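Local coordinates for protein L-serine ammonia-lyase (PDB 5C3U) that belongs to the pyridoxal-phosphate-dependent enzyme family and binds pyridoxal-5'-phosphate, at residues 132-137 and 141-146. Sequence-based numbering, arbitrary orientation.
Sequences HARKLV and GIYVPS
The ring of Y143 is met over one face by R134 and along one edge by A133 and V137, an instance of one aromatic side chain filling the angle between a helix and the strand that follows it. R134 supplies the face: its CG stands 4.0 Å from the centroid of the Y143 ring and only 11° off the ring normal, a CH-pi contact. Further along the same side chain, which is extended from CG to NE and crosses the tyrosine at about a right angle, the guanidinium reaches the ring rim, with NH1 3.6 Å from CE2 of Y143. The two planes are tilted 36° apart. A133 comes in at the edge, its CB in the ring plane and 3.6 Å from Y143 CE1. V137 lies farther along the same edge, near the ring plane, its CG2 4.0 Å from CB of Y143, while its CG1, anti to the backbone N (chi1 -179°), lies 3.4 Å from the carbonyl O of G141.

No hydrogen bond joins the two segments; the polar groups are tied elsewhere. R134 NH1 makes a salt bridge with E130, one turn earlier on the helix, consistent with the guanidinium's place beside the ring. The hydroxyl of Y143 is hydrogen-bonded to S77 OG and to the backbone N of G76. A type I turn from R134 to V137 brings V137 round to face the strand.

This surface contact links helix 126-134, with the turn after it, to strand 141-143, where the beta-alpha-beta crossover from strand 118-121 returns to an outermost strand of its domain's four-stranded parallel sheet. V137 and Y143 both touch V74 of the adjacent strand 72-75, whereas A133 packs on V99 of strand 95-100.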
loop_
_atom_site.group_PDB
_atom_site.type_symbol
_atom_site.label_atom_id
_atom_site.label_comp_id
_atom_site.label_asym_id
_atom_site.label_seq_id
_atom_site.Cartn_x
_atom_site.Cartn_y
_atom_site.Cartn_z
ATOM N N HIS A 132 13.076 -2.368 -17.054
ATOM C CA HIS A 132 12.872 -1.862 -18.398
ATOM C C HIS A 132 12.453 -0.413 -18.410
ATOM O O HIS A 132 13.053 0.407 -19.114
ATOM C CB HIS A 132 11.842 -2.699 -19.124
ATOM C CG HIS A 132 11.769 -2.413 -20.597
ATOM N ND1 HIS A 132 12.779 -2.708 -21.444
ATOM C CD2 HIS A 132 10.761 -1.846 -21.367
ATOM C CE1 HIS A 132 12.433 -2.339 -22.692
ATOM N NE2 HIS A 132 11.196 -1.820 -22.646
ATOM N N ALA A 133 11.441 -0.071 -17.615
ATOM C CA ALA A 133 11.004 1.335 -17.515
ATOM C C ALA A 133 12.146 2.289 -17.181
ATOM O O ALA A 133 12.231 3.377 -17.741
ATOM C CB ALA A 133 9.862 1.493 -16.509
ATOM N N ARG A 134 13.039 1.880 -16.283
ATOM C CA ARG A 134 14.140 2.750 -15.897
ATOM C C ARG A 134 15.045 3.140 -17.054
ATOM O O ARG A 134 15.562 4.263 -17.073
ATOM C CB ARG A 134 14.948 2.160 -14.746
ATOM C CG ARG A 134 14.217 2.279 -13.418
ATOM C CD ARG A 134 15.067 1.788 -12.251
ATOM N NE ARG A 134 14.317 1.897 -10.997
ATOM C CZ ARG A 134 14.203 3.014 -10.287
ATOM N NH1 ARG A 134 13.485 3.026 -9.167
ATOM N NH2 ARG A 134 14.783 4.126 -10.709
ATOM N N LYS A 135 15.187 2.247 -18.028
ATOM C CA LYS A 135 15.997 2.511 -19.229
ATOM C C LYS A 135 15.290 3.408 -20.261
ATOM O O LYS A 135 15.873 3.721 -21.300
ATOM C CB LYS A 135 16.400 1.210 -19.939
ATOM C CG LYS A 135 16.695 0.005 -19.070
ATOM C CD LYS A 135 18.108 -0.018 -18.528
ATOM C CE LYS A 135 18.523 -1.448 -18.201
ATOM N NZ LYS A 135 19.559 -1.474 -17.128
ATOM N N LEU A 136 14.049 3.813 -19.991
ATOM C CA LEU A 136 13.285 4.633 -20.944
ATOM C C LEU A 136 13.269 6.105 -20.587
ATOM O O LEU A 136 12.630 6.915 -21.271
ATOM C CB LEU A 136 11.838 4.141 -21.037
ATOM C CG LEU A 136 11.641 2.675 -21.418
ATOM C CD1 LEU A 136 10.159 2.409 -21.657
ATOM C CD2 LEU A 136 12.455 2.348 -22.664
ATOM N N VAL A 137 13.944 6.448 -19.502
ATOM C CA VAL A 137 13.921 7.794 -18.994
ATOM C C VAL A 137 14.906 8.657 -19.787
ATOM O O VAL A 137 16.118 8.429 -19.755
ATOM C CB VAL A 137 14.290 7.871 -17.504
ATOM C CG1 VAL A 137 14.232 9.317 -17.032
ATOM C CG2 VAL A 137 13.371 6.985 -16.646
ATOM N N GLY A 141 12.587 13.278 -18.668
ATOM C CA GLY A 141 11.727 12.259 -18.077
ATOM C C GLY A 141 12.007 12.151 -16.598
ATOM O O GLY A 141 13.107 12.441 -16.145
ATOM N N ILE A 142 11.010 11.723 -15.830
ATOM C CA ILE A 142 11.195 11.556 -14.402
ATOM C C ILE A 142 10.630 10.187 -14.036
ATOM O O ILE A 142 9.461 9.910 -14.306
ATOM C CB ILE A 142 10.509 12.687 -13.586
ATOM C CG1 ILE A 142 10.451 12.367 -12.106
ATOM C CG2 ILE A 142 9.113 12.950 -14.089
ATOM C CD1 ILE A 142 11.801 12.429 -11.423
ATOM N N TYR A 143 11.487 9.343 -13.468
ATOM C CA TYR A 143 11.051 8.039 -12.993
ATOM C C TYR A 143 10.282 8.187 -11.675
ATOM O O TYR A 143 10.699 8.915 -10.772
ATOM C CB TYR A 143 12.209 7.034 -12.824
ATOM C CG TYR A 143 11.625 5.661 -12.691
ATOM C CD1 TYR A 143 11.168 4.988 -13.828
ATOM C CD2 TYR A 143 11.375 5.096 -11.429
ATOM C CE1 TYR A 143 10.559 3.758 -13.739
ATOM C CE2 TYR A 143 10.763 3.841 -11.325
ATOM C CZ TYR A 143 10.344 3.196 -12.491
ATOM O OH TYR A 143 9.709 1.970 -12.443
ATOM N N VAL A 144 9.143 7.497 -11.580
ATOM C CA VAL A 144 8.311 7.552 -10.375
ATOM C C VAL A 144 8.475 6.263 -9.589
ATOM O O VAL A 144 8.008 5.201 -10.016
ATOM C CB VAL A 144 6.819 7.763 -10.704
ATOM C CG1 VAL A 144 6.019 7.932 -9.409
ATOM C CG2 VAL A 144 6.639 8.995 -11.570
ATOM N N PRO A 145 9.186 6.327 -8.455
ATOM C CA PRO A 145 9.337 5.084 -7.707
ATOM C C PRO A 145 8.040 4.745 -6.950
ATOM O O PRO A 145 7.165 5.590 -6.844
ATOM C CB PRO A 145 10.478 5.398 -6.736
ATOM C CG PRO A 145 10.481 6.883 -6.588
ATOM C CD PRO A 145 9.678 7.505 -7.721
ATOM N N SER A 146 7.919 3.525 -6.435
ATOM C CA SER A 146 6.689 3.158 -5.741
ATOM C C SER A 146 6.705 3.598 -4.267
ATOM O O SER A 146 5.651 3.827 -3.682
ATOM C CB SER A 146 6.468 1.641 -5.845
ATOM O OG SER A 146 7.508 0.959 -5.144
#